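Local structure of GGDEF and EAL domain-containing protein (Vibrio cholerae O1 str. 2010EL-1786, 6PWJ) at residues K85-A90 and F97-P102; N243-F248 and N272-S277; K293-A298 and R325-D330; C309-P314 and G337-S342. The protein probably acts as a cyclic-di-GMP signalling protein, pairing a GGDEF domain with an EAL domain that holds a magnesium ion. All blocks are in the same frame, centred on the assembly; numbering follows the deposited sequence.

Overall arrangement
Along the chain interaction 1 comes first, in the GGDEF domain; interactions 2, 3 and 4 follow in the EAL domain, the segments of 3 and 4 alternating. Interaction 1 joins two GGDEF strands; interactions 2 and 4 lie where the chain leaves parallel strands of the curled EAL sheet, interaction 3 where it enters strands 301-306 and 330-336. The centres of interactions 1, 2 and 4 are about 17 to 23 Å apart. Lys-85 touches Gln-275 and Asp-86 approaches Arg-338 across the domain boundary; Gln-275 also touches Cys-309. Interaction 3 is remote from interaction 1 (centres about 38 Å apart) but about 20 Å from interaction 2. The GGDEF hairpin thus abuts the EAL end bearing interactions 2 and 4.

Interaction 1 of 4, residues K85-A90 and F97-P102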
loop_
_atom_site.group_PDB
_atom_site.type_symbol
_atom_site.label_atom_id
_atom_site.label_comp_id
_atom_site.label_asym_id
_atom_site.label_seq_id
_atom_site.Cartn_x
_atom_site.Cartn_y
_atom_site.Cartn_z
ATOM N N LYS A 85 -5.194 5.624 6.540
ATOM C CA LYS A 85 -4.018 4.885 6.102
ATOM C C LYS A 85 -4.261 4.243 4.742
ATOM O O LYS A 85 -5.298 3.614 4.512
ATOM C CB LYS A 85 -3.644 3.816 7.128
ATOM C CG LYS A 85 -2.440 2.989 6.712
ATOM C CD LYS A 85 -1.926 2.114 7.839
ATOM C CE LYS A 85 -0.657 1.390 7.417
ATOM N NZ LYS A 85 -0.073 0.581 8.521
ATOM N N ASP A 86 -3.293 4.406 3.842
ATOM C CA ASP A 86 -3.326 3.806 2.511
ATOM C C ASP A 86 -4.489 4.320 1.671
ATOM O O ASP A 86 -4.930 3.643 0.736
ATOM C CB ASP A 86 -3.372 2.277 2.599
ATOM C CG ASP A 86 -2.151 1.699 3.289
ATOM O OD1 ASP A 86 -1.044 2.239 3.089
ATOM O OD2 ASP A 86 -2.300 0.710 4.037
ATOM N N ILE A 87 -5.002 5.512 1.982
ATOM C CA ILE A 87 -6.068 6.089 1.178
ATOM C C ILE A 87 -5.497 6.589 -0.143
ATOM O O ILE A 87 -4.338 7.017 -0.228
ATOM C CB ILE A 87 -6.776 7.228 1.933
ATOM C CG1 ILE A 87 -8.012 7.688 1.159
ATOM C CG2 ILE A 87 -5.828 8.397 2.134
ATOM C CD1 ILE A 87 -8.652 8.939 1.717
ATOM N N SER A 88 -6.320 6.537 -1.187
ATOM C CA SER A 88 -5.954 7.041 -2.506
ATOM C C SER A 88 -6.918 8.157 -2.879
ATOM O O SER A 88 -8.129 7.930 -2.970
ATOM C CB SER A 88 -5.985 5.927 -3.555
ATOM O OG SER A 88 -5.029 4.924 -3.263
ATOM N N ILE A 89 -6.380 9.355 -3.082
ATOM C CA ILE A 89 -7.155 10.515 -3.504
ATOM C C ILE A 89 -6.655 10.919 -4.883
ATOM O O ILE A 89 -5.487 11.295 -5.040
ATOM C CB ILE A 89 -7.035 11.679 -2.510
ATOM C CG1 ILE A 89 -7.377 11.211 -1.094
ATOM C CG2 ILE A 89 -7.951 12.819 -2.915
ATOM C CD1 ILE A 89 -7.326 12.314 -0.060
ATOM N N ALA A 90 -7.533 10.835 -5.879
ATOM C CA ALA A 90 -7.165 11.114 -7.258
ATOM C C ALA A 90 -8.185 12.044 -7.896
ATOM O O ALA A 90 -9.374 12.016 -7.563
ATOM C CB ALA A 90 -7.056 9.820 -8.078
ATOM N N PHE A 97 -13.588 13.425 -8.571
ATOM C CA PHE A 97 -12.525 12.920 -7.715
ATOM C C PHE A 97 -12.859 11.508 -7.260
ATOM O O PHE A 97 -14.008 11.214 -6.916
ATOM C CB PHE A 97 -12.318 13.826 -6.494
ATOM C CG PHE A 97 -11.968 15.243 -6.845
ATOM C CD1 PHE A 97 -12.959 16.162 -7.144
ATOM C CD2 PHE A 97 -10.646 15.656 -6.876
ATOM C CE1 PHE A 97 -12.640 17.465 -7.469
ATOM C CE2 PHE A 97 -10.321 16.958 -7.200
ATOM C CZ PHE A 97 -11.319 17.865 -7.497
ATOM N N GLY A 98 -11.852 10.645 -7.257
ATOM C CA GLY A 98 -11.997 9.261 -6.828
ATOM C C GLY A 98 -11.178 9.009 -5.575
ATOM O O GLY A 98 -10.032 9.455 -5.473
ATOM N N ILE A 99 -11.775 8.293 -4.625
ATOM C CA ILE A 99 -11.149 8.009 -3.340
ATOM C C ILE A 99 -11.277 6.520 -3.055
ATOM O O ILE A 99 -12.360 5.945 -3.205
ATOM C CB ILE A 99 -11.781 8.832 -2.202
ATOM C CG1 ILE A 99 -11.755 10.322 -2.546
ATOM C CG2 ILE A 99 -11.052 8.579 -0.895
ATOM C CD1 ILE A 99 -12.392 11.196 -1.489
ATOM N N ILE A 100 -10.174 5.901 -2.644
ATOM C CA ILE A 100 -10.136 4.487 -2.290
ATOM C C ILE A 100 -9.749 4.391 -0.821
ATOM O O ILE A 100 -8.706 4.918 -0.412
ATOM C CB ILE A 100 -9.153 3.701 -3.171
ATOM C CG1 ILE A 100 -9.404 4.003 -4.650
ATOM C CG2 ILE A 100 -9.280 2.210 -2.909
ATOM C CD1 ILE A 100 -8.390 3.376 -5.583
ATOM N N MET A 101 -10.586 3.720 -0.029
ATOM C CA MET A 101 -10.399 3.599 1.417
ATOM C C MET A 101 -10.344 2.123 1.788
ATOM O O MET A 101 -11.379 1.506 2.084
ATOM C CB MET A 101 -11.517 4.319 2.168
ATOM C CG MET A 101 -11.499 5.828 1.973
ATOM S SD MET A 101 -13.133 6.576 2.096
ATOM C CE MET A 101 -13.949 5.826 0.688
ATOM N N PRO A 102 -9.160 1.517 1.790
ATOM C CA PRO A 102 -9.066 0.083 2.079
ATOM C C PRO A 102 -9.350 -0.226 3.540
ATOM O O PRO A 102 -9.106 0.587 4.436
ATOM C CB PRO A 102 -7.615 -0.262 1.716
ATOM C CG PRO A 102 -7.130 0.889 0.878
ATOM C CD PRO A 102 -7.864 2.086 1.386
#
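Ser-88 and Ile-100 form a hydrogen-bonded antiparallel pair at the heart of a beta hairpin, the one that holds the GGDEF signature in active relatives, a motif that is degenerate here. The NH of Ser-88 reaches Ile-100 O at 3.0 Å, and the NH of Ile-100 returns to Ser-88 O. Ala-90 and Gly-98 repeat the exchange two residues on, with Ile-89 facing Ile-99 as the non-hydrogen-bonded pair between them. This part is tightly packed and buried. On one face Ser-88 CB lies 3.9 Å from Ile-100 CB, while its OG turns away to Gln-34. On the other, Ile-87 crosses Ile-99 obliquely, CD1 coming 3.6 Å from CG2; because CG1 of Ile-87 stands opposite its own backbone N (chi1 -172°), the longer branch runs over the partner strand, and CG1 also meets Met-101 CG at 4.0 Å. Before Ser-88 the ladder ends. Pro-102 CD still rests 3.4 Å from Asp-86 O, but the side chains of Asp-86 and Lys-85 are exposed, and the poorly ordered Lys-85 leads away to a salt bridge with Glu-240 of the EAL domain. Strand 88-91 is an edge strand of its sheet, and strand 96-102 pairs on its other edge with strand 45-51; helix 28-41 covers the face of Ala-90 and Ile-100, and helix 106-121 packs on Ile-99 and Met-101.

Interaction 2 of 4, residues N243-F248 and N272-S277; sequences NASHIF and NIAQGS. With MG (magnesium ion), chain C.
Ser-245, where helix 245-261 begins, meets Ser-277 in the short helix 275-278, which follows strand 269-272 of the EAL barrel. Its CB sits 3.9 Å from the CB of Ala-274, the residue at the N-cap position of the short helix, and 3.7 Å from Ser-277 OG. At the tip, Ser-245 OG donates a hydrogen bond to Ser-277 OG at 2.7 Å. The first torsion (chi1 85°) swings this oxygen between the backbone N and carbonyl carbon of its own residue, where it also lies beside the backbone of Gly-276, at a position where no side chain stands. Ser-277 OG in turn hydrogen-bonds to Asp-249 OD2, an oxygen that also takes the backbone NH of Ala-274, so a buried polar relay ties the start of the short helix to helix 245-261. His-246 adds a looser contact, its CB 4.1 Å from Ser-277 OG, while its ring turns away and ND1 makes a weak in-plane bond to Asn-243 O. At the start of segment 272-277, Asn-272 belongs to the metal site. Glu-218, Glu-304 and Asp-334 also bind this magnesium ion, along with two waters, and Asn-272 OD1 ligates it at 2.1 Å.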
loop_
_atom_site.group_PDB
_atom_site.type_symbol
_atom_site.label_atom_id
_atom_site.label_comp_id
_atom_site.label_asym_id
_atom_site.label_seq_id
_atom_site.Cartn_x
_atom_site.Cartn_y
_atom_site.Cartn_z
ATOM N N ASN A 243 -3.449 -1.020 18.094
ATOM C CA ASN A 243 -2.124 -0.847 18.671
ATOM C C ASN A 243 -1.451 -2.192 18.894
ATOM O O ASN A 243 -0.253 -2.257 19.192
ATOM C CB ASN A 243 -2.245 -0.089 19.980
ATOM C CG ASN A 243 -1.056 -0.316 20.888
ATOM O OD1 ASN A 243 0.049 0.130 20.592
ATOM N ND2 ASN A 243 -1.259 -1.060 21.969
ATOM N N ALA A 244 -2.202 -3.272 18.707
ATOM C CA ALA A 244 -1.690 -4.601 19.005
ATOM C C ALA A 244 -0.976 -5.252 17.818
ATOM O O ALA A 244 -0.920 -6.488 17.737
ATOM C CB ALA A 244 -2.812 -5.498 19.520
ATOM N N SER A 245 -0.441 -4.458 16.884
ATOM C CA SER A 245 0.230 -5.044 15.726
ATOM C C SER A 245 1.534 -5.724 16.119
ATOM O O SER A 245 1.970 -6.662 15.442
ATOM C CB SER A 245 0.493 -3.985 14.659
ATOM O OG SER A 245 1.704 -3.286 14.910
ATOM N N HIS A 246 2.174 -5.267 17.199
ATOM C CA HIS A 246 3.428 -5.878 17.627
ATOM C C HIS A 246 3.218 -7.298 18.134
ATOM O O HIS A 246 4.118 -8.138 18.015
ATOM C CB HIS A 246 4.083 -5.023 18.709
ATOM C CG HIS A 246 3.259 -4.894 19.952
ATOM N ND1 HIS A 246 2.190 -4.030 20.049
ATOM C CD2 HIS A 246 3.343 -5.524 21.148
ATOM C CE1 HIS A 246 1.653 -4.130 21.252
ATOM N NE2 HIS A 246 2.334 -5.031 21.938
ATOM N N ILE A 247 2.044 -7.584 18.702
ATOM C CA ILE A 247 1.776 -8.923 19.218
ATOM C C ILE A 247 1.838 -9.949 18.095
ATOM O O ILE A 247 2.329 -11.069 18.282
ATOM C CB ILE A 247 0.417 -8.953 19.940
ATOM C CG1 ILE A 247 0.500 -8.173 21.253
ATOM C CG2 ILE A 247 -0.024 -10.387 20.179
ATOM C CD1 ILE A 247 1.545 -8.703 22.211
ATOM N N PHE A 248 1.344 -9.586 16.911
ATOM C CA PHE A 248 1.363 -10.514 15.787
ATOM C C PHE A 248 2.741 -10.583 15.137
ATOM O O PHE A 248 3.235 -11.676 14.839
ATOM C CB PHE A 248 0.305 -10.114 14.756
ATOM C CG PHE A 248 0.371 -10.907 13.483
ATOM C CD1 PHE A 248 -0.101 -12.209 13.435
ATOM C CD2 PHE A 248 0.900 -10.349 12.331
ATOM C CE1 PHE A 248 -0.041 -12.940 12.264
ATOM C CE2 PHE A 248 0.962 -11.074 11.156
ATOM C CZ PHE A 248 0.490 -12.371 11.123
ATOM N N ASN A 272 7.338 -9.035 6.817
ATOM C CA ASN A 272 6.740 -7.706 6.777
ATOM C C ASN A 272 6.520 -7.210 8.200
ATOM O O ASN A 272 5.847 -7.868 8.999
ATOM C CB ASN A 272 5.422 -7.731 6.006
ATOM C CG ASN A 272 5.613 -8.037 4.534
ATOM O OD1 ASN A 272 6.091 -7.199 3.770
ATOM N ND2 ASN A 272 5.226 -9.239 4.126
ATOM N N ILE A 273 7.091 -6.053 8.518
ATOM C CA ILE A 273 6.975 -5.451 9.841
ATOM C C ILE A 273 5.985 -4.298 9.761
ATOM O O ILE A 273 6.133 -3.397 8.923
ATOM C CB ILE A 273 8.340 -4.971 10.359
ATOM C CG1 ILE A 273 9.321 -6.144 10.429
ATOM C CG2 ILE A 273 8.190 -4.315 11.724
ATOM C CD1 ILE A 273 8.888 -7.252 11.369
ATOM N N ALA A 274 4.973 -4.326 10.625
ATOM C CA ALA A 274 3.916 -3.328 10.577
ATOM C C ALA A 274 4.435 -1.956 10.990
ATOM O O ALA A 274 5.344 -1.829 11.815
ATOM C CB ALA A 274 2.753 -3.739 11.479
ATOM N N GLN A 275 3.839 -0.920 10.399
ATOM C CA GLN A 275 4.192 0.447 10.765
ATOM C C GLN A 275 3.956 0.693 12.249
ATOM O O GLN A 275 4.763 1.352 12.915
ATOM C CB GLN A 275 3.387 1.431 9.915
ATOM C CG GLN A 275 4.068 2.762 9.654
ATOM C CD GLN A 275 3.668 3.352 8.314
ATOM O OE1 GLN A 275 3.351 2.621 7.373
ATOM N NE2 GLN A 275 3.675 4.676 8.221
ATOM N N GLY A 276 2.859 0.160 12.787
ATOM C CA GLY A 276 2.561 0.300 14.202
ATOM C C GLY A 276 3.425 -0.544 15.114
ATOM O O GLY A 276 3.363 -0.364 16.336
ATOM N N SER A 277 4.218 -1.460 14.558
ATOM C CA SER A 277 5.131 -2.261 15.363
ATOM C C SER A 277 6.461 -1.556 15.592
ATOM O O SER A 277 7.010 -1.615 16.698
ATOM C CB SER A 277 5.370 -3.620 14.700
ATOM O OG SER A 277 4.186 -4.397 14.686
HETATM MG MG MG C . 5.864 -7.146 1.723
HETATM O O HOH W 1 5.758 -6.623 -0.264
HETATM O O HOH W 2 3.943 -6.792 1.150
#

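Interaction 3 of 4, residues K293-A298 and R325-D330; sequences KHLSVA and RNAGAD
Asp-330 OD1 accepts two bonds from Arg-325, at the foot of the turn that meets Leu-295 and Ala-298. The grip is side-on: Arg-325 NE donates to Asp-330 OD1 at 2.8 Å and Arg-325 NH2 to the same oxygen at 3.1 Å, both within a few degrees of the guanidinium plane. NH2 uses the syn lone pair of OD1, whereas NE arrives from above the carboxylate, 41° out of its plane. This salt bridge spans the chain reversal from Arg-325 to Asp-330, and a further bond from NH2 to Arg-350 O gives the guanidinium a second hold. Between the loops there is no hydrogen bond, only van der Waals packing and a CA-H...O contact. Ala-298 CB packs on the carbonyl O of Ala-327 at 3.3 Å. Leu-295 projects its CG away from its own backbone N (chi1 -157°), which carries CD1 to 4.0 Å from Ala-327 CB. Deeper in, Ala-329 CA lies 3.3 Å from Ala-298 O in the CA-H...O contact. Ala-298 CB and Ala-329 CB are 4.4 Å apart. Gly-328, at positive phi, allows the chain to turn between these contacts. The two loops are equivalent beta-alpha barrel connections, each leading from a helix into a strand: 281-292 into 301-306, and 314-325 into 330-336. Those strands are parallel neighbours, and Ala-329 packs on Leu-301 and Phe-303 of the first.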
loop_
_atom_site.group_PDB
_atom_site.type_symbol
_atom_site.label_atom_id
_atom_site.label_comp_id
_atom_site.label_asym_id
_atom_site.label_seq_id
_atom_site.Cartn_x
_atom_site.Cartn_y
_atom_site.Cartn_z
ATOM N N LYS A 293 19.606 -13.744 20.960
ATOM C CA LYS A 293 19.493 -15.124 21.408
ATOM C C LYS A 293 19.174 -16.084 20.267
ATOM O O LYS A 293 18.835 -17.244 20.522
ATOM C CB LYS A 293 18.433 -15.233 22.508
ATOM C CG LYS A 293 18.434 -14.057 23.479
ATOM C CD LYS A 293 18.140 -14.495 24.906
ATOM C CE LYS A 293 19.422 -14.611 25.720
ATOM N NZ LYS A 293 20.105 -13.292 25.853
ATOM N N HIS A 294 19.275 -15.627 19.020
ATOM C CA HIS A 294 19.118 -16.472 17.842
ATOM C C HIS A 294 20.082 -16.019 16.757
ATOM O O HIS A 294 19.746 -15.990 15.569
ATOM C CB HIS A 294 17.676 -16.460 17.333
ATOM C CG HIS A 294 16.695 -17.072 18.285
ATOM N ND1 HIS A 294 16.597 -18.435 18.476
ATOM C CD2 HIS A 294 15.768 -16.511 19.097
ATOM C CE1 HIS A 294 15.654 -18.685 19.367
ATOM N NE2 HIS A 294 15.135 -17.536 19.758
ATOM N N LEU A 295 21.302 -15.654 17.160
ATOM C CA LEU A 295 22.251 -15.054 16.229
ATOM C C LEU A 295 22.653 -16.016 15.124
ATOM O O LEU A 295 23.237 -15.589 14.121
ATOM C CB LEU A 295 23.496 -14.580 16.981
ATOM C CG LEU A 295 24.343 -13.479 16.344
ATOM C CD1 LEU A 295 23.554 -12.183 16.290
ATOM C CD2 LEU A 295 25.639 -13.288 17.118
ATOM N N SER A 296 22.348 -17.303 15.282
ATOM C CA SER A 296 22.768 -18.288 14.291
ATOM C C SER A 296 22.015 -18.109 12.977
ATOM O O SER A 296 22.605 -18.224 11.895
ATOM C CB SER A 296 22.567 -19.698 14.844
ATOM O OG SER A 296 21.222 -19.899 15.243
ATOM N N VAL A 297 20.718 -17.802 13.047
ATOM C CA VAL A 297 19.880 -17.720 11.857
ATOM C C VAL A 297 19.579 -16.289 11.443
ATOM O O VAL A 297 18.856 -16.078 10.460
ATOM C CB VAL A 297 18.565 -18.498 12.062
ATOM C CG1 VAL A 297 18.858 -19.966 12.327
ATOM C CG2 VAL A 297 17.768 -17.894 13.206
ATOM N N ALA A 298 20.109 -15.295 12.161
ATOM C CA ALA A 298 19.841 -13.907 11.799
ATOM C C ALA A 298 20.334 -13.588 10.394
ATOM O O ALA A 298 19.799 -12.687 9.737
ATOM C CB ALA A 298 20.481 -12.963 12.816
ATOM N N ARG A 325 20.676 -4.642 12.006
ATOM C CA ARG A 325 21.921 -4.861 11.278
ATOM C C ARG A 325 23.109 -5.137 12.190
ATOM O O ARG A 325 24.118 -5.673 11.719
ATOM C CB ARG A 325 22.227 -3.662 10.379
ATOM C CG ARG A 325 21.621 -3.779 8.991
ATOM C CD ARG A 325 21.954 -2.578 8.121
ATOM N NE ARG A 325 21.504 -2.772 6.745
ATOM C CZ ARG A 325 21.509 -1.823 5.815
ATOM N NH1 ARG A 325 21.937 -0.603 6.112
ATOM N NH2 ARG A 325 21.082 -2.092 4.589
ATOM N N ASN A 326 23.025 -4.783 13.472
ATOM C CA ASN A 326 24.096 -5.122 14.400
ATOM C C ASN A 326 24.025 -6.565 14.876
ATOM O O ASN A 326 24.969 -7.034 15.521
ATOM C CB ASN A 326 24.075 -4.177 15.605
ATOM C CG ASN A 326 24.619 -2.801 15.275
ATOM O OD1 ASN A 326 25.387 -2.635 14.327
ATOM N ND2 ASN A 326 24.227 -1.804 16.061
ATOM N N ALA A 327 22.942 -7.278 14.571
ATOM C CA ALA A 327 22.799 -8.683 14.921
ATOM C C ALA A 327 23.004 -9.605 13.725
ATOM O O ALA A 327 22.777 -10.813 13.840
ATOM C CB ALA A 327 21.426 -8.937 15.548
ATOM N N GLY A 328 23.425 -9.064 12.584
ATOM C CA GLY A 328 23.665 -9.851 11.395
ATOM C C GLY A 328 22.524 -9.872 10.400
ATOM O O GLY A 328 22.735 -10.284 9.251
ATOM N N ALA A 329 21.328 -9.448 10.798
ATOM C CA ALA A 329 20.192 -9.419 9.893
ATOM C C ALA A 329 20.273 -8.193 8.987
ATOM O O ALA A 329 21.219 -7.401 9.046
ATOM C CB ALA A 329 18.884 -9.440 10.680
ATOM N N ASP A 330 19.265 -8.031 8.134
ATOM C CA ASP A 330 19.206 -6.901 7.219
ATOM C C ASP A 330 17.745 -6.513 7.026
ATOM O O ASP A 330 16.836 -7.142 7.577
ATOM C CB ASP A 330 19.886 -7.236 5.889
ATOM C CG ASP A 330 20.617 -6.048 5.294
ATOM O OD1 ASP A 330 20.198 -4.899 5.551
ATOM O OD2 ASP A 330 21.614 -6.261 4.575
#

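Interaction 4 of 4, residues C309-P314 and G337-S342; sequences CFVNEP and GRNFQS
Val-311 lays its branched side chain against the amide end of Gln-341, its CB 3.4 Å from OE1. Both belong to connections of the EAL barrel: Val-311 to helix 307-312, which follows strand 301-306, and Gln-341 to the loop that leaves strand 330-336 through a type I beta turn from Gly-337 to Phe-340. By its position after the strand bearing the magnesium ligand Asp-334, this loop probably corresponds to loop 6 of EAL domains. Gln-341 is extended beyond CG (chi2 177°), which carries the amide out to Val-311. Val-311 CG2 also packs 4.1 Å from Asn-339 CG, and Val-311 CG1 faces Ser-342 O more loosely at 4.3 Å. The contact lies at the surface and has no hydrogen bond across it. Polar bonds to the loop come from outside the contact: Glu-307 accepts the backbone NH groups of Gly-337 and Asn-339, while Arg-14 of helix 3-18 donates to Gly-337 O and Gln-341 O, joining the N-terminal helix to the EAL domain. Asn-312 crosses Gln-341 at about a right angle, with amide planes 52° apart, and its ND2 stays 3.9 Å from OE1.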
loop_
_atom_site.group_PDB
_atom_site.type_symbol
_atom_site.label_atom_id
_atom_site.label_comp_id
_atom_site.label_asym_id
_atom_site.label_seq_id
_atom_site.Cartn_x
_atom_site.Cartn_y
_atom_site.Cartn_z
ATOM N N CYS A 309 7.368 4.102 7.227
ATOM C CA CYS A 309 8.198 4.192 8.423
ATOM C C CYS A 309 9.430 5.054 8.174
ATOM O O CYS A 309 9.857 5.806 9.056
ATOM C CB CYS A 309 8.606 2.796 8.890
ATOM S SG CYS A 309 7.233 1.737 9.392
ATOM N N PHE A 310 10.010 4.965 6.975
ATOM C CA PHE A 310 11.212 5.736 6.679
ATOM C C PHE A 310 10.905 7.222 6.546
ATOM O O PHE A 310 11.695 8.067 6.992
ATOM C CB PHE A 310 11.872 5.211 5.403
ATOM C CG PHE A 310 12.455 3.834 5.539
ATOM C CD1 PHE A 310 13.716 3.653 6.081
ATOM C CD2 PHE A 310 11.744 2.722 5.120
ATOM C CE1 PHE A 310 14.256 2.387 6.205
ATOM C CE2 PHE A 310 12.278 1.455 5.240
ATOM C CZ PHE A 310 13.536 1.287 5.784
ATOM N N VAL A 311 9.769 7.562 5.941
ATOM C CA VAL A 311 9.432 8.959 5.687
ATOM C C VAL A 311 8.782 9.616 6.897
ATOM O O VAL A 311 9.037 10.788 7.180
ATOM C CB VAL A 311 8.526 9.055 4.444
ATOM C CG1 VAL A 311 9.282 8.637 3.195
ATOM C CG2 VAL A 311 7.280 8.200 4.625
ATOM N N ASN A 312 7.937 8.886 7.633
ATOM C CA ASN A 312 7.171 9.476 8.721
ATOM C C ASN A 312 7.674 9.109 10.108
ATOM O O ASN A 312 7.376 9.833 11.061
ATOM C CB ASN A 312 5.692 9.075 8.606
ATOM C CG ASN A 312 5.097 9.440 7.261
ATOM O OD1 ASN A 312 4.397 8.639 6.639
ATOM N ND2 ASN A 312 5.383 10.650 6.796
ATOM N N GLU A 313 8.419 8.011 10.248
ATOM C CA GLU A 313 8.995 7.612 11.535
ATOM C C GLU A 313 10.481 7.302 11.377
ATOM O O GLU A 313 10.953 6.235 11.770
ATOM C CB GLU A 313 8.243 6.414 12.105
ATOM C CG GLU A 313 6.791 6.701 12.455
ATOM C CD GLU A 313 6.564 6.826 13.950
ATOM O OE1 GLU A 313 7.117 6.001 14.707
ATOM O OE2 GLU A 313 5.830 7.748 14.367
ATOM N N PRO A 314 11.255 8.228 10.804
ATOM C CA PRO A 314 12.669 7.929 10.528
ATOM C C PRO A 314 13.491 7.675 11.776
ATOM O O PRO A 314 14.577 7.090 11.675
ATOM C CB PRO A 314 13.152 9.182 9.785
ATOM C CG PRO A 314 12.261 10.268 10.285
ATOM C CD PRO A 314 10.916 9.629 10.499
ATOM N N GLY A 337 8.701 4.060 -3.011
ATOM C CA GLY A 337 8.218 5.116 -3.876
ATOM C C GLY A 337 6.744 5.434 -3.756
ATOM O O GLY A 337 6.271 6.357 -4.434
ATOM N N ARG A 338 6.005 4.723 -2.902
ATOM C CA ARG A 338 4.551 4.849 -2.891
ATOM C C ARG A 338 4.083 6.156 -2.260
ATOM O O ARG A 338 3.020 6.671 -2.628
ATOM C CB ARG A 338 3.932 3.664 -2.154
ATOM C CG ARG A 338 2.417 3.710 -2.051
ATOM C CD ARG A 338 1.886 2.502 -1.301
ATOM N NE ARG A 338 2.418 2.432 0.055
ATOM C CZ ARG A 338 2.198 1.422 0.891
ATOM N NH1 ARG A 338 1.457 0.390 0.511
ATOM N NH2 ARG A 338 2.723 1.443 2.109
ATOM N N ASN A 339 4.841 6.701 -1.313
ATOM C CA ASN A 339 4.378 7.851 -0.548
ATOM C C ASN A 339 4.536 9.175 -1.286
ATOM O O ASN A 339 4.131 10.211 -0.748
ATOM C CB ASN A 339 5.113 7.920 0.793
ATOM C CG ASN A 339 4.730 6.785 1.722
ATOM O OD1 ASN A 339 5.466 5.809 1.868
ATOM N ND2 ASN A 339 3.566 6.903 2.349
ATOM N N PHE A 340 5.108 9.173 -2.491
ATOM C CA PHE A 340 5.291 10.394 -3.273
ATOM C C PHE A 340 6.035 11.472 -2.488
ATOM O O PHE A 340 5.811 12.668 -2.695
ATOM C CB PHE A 340 3.953 10.938 -3.776
ATOM C CG PHE A 340 3.416 10.206 -4.966
ATOM C CD1 PHE A 340 2.636 9.077 -4.805
ATOM C CD2 PHE A 340 3.695 10.647 -6.247
ATOM C CE1 PHE A 340 2.141 8.402 -5.897
ATOM C CE2 PHE A 340 3.204 9.976 -7.345
ATOM C CZ PHE A 340 2.424 8.851 -7.171
ATOM N N GLN A 341 6.914 11.061 -1.579
ATOM C CA GLN A 341 7.757 11.964 -0.812
ATOM C C GLN A 341 9.213 11.787 -1.240
ATOM O O GLN A 341 9.519 11.078 -2.206
ATOM C CB GLN A 341 7.562 11.726 0.688
ATOM C CG GLN A 341 6.161 12.062 1.178
ATOM C CD GLN A 341 5.953 11.764 2.650
ATOM O OE1 GLN A 341 6.879 11.859 3.456
ATOM N NE2 GLN A 341 4.728 11.397 3.009
ATOM N N SER A 342 10.120 12.433 -0.514
ATOM C CA SER A 342 11.523 12.431 -0.905
ATOM C C SER A 342 12.124 11.036 -0.775
ATOM O O SER A 342 11.895 10.328 0.210
ATOM C CB SER A 342 12.314 13.427 -0.058
ATOM O OG SER A 342 13.640 13.573 -0.542
#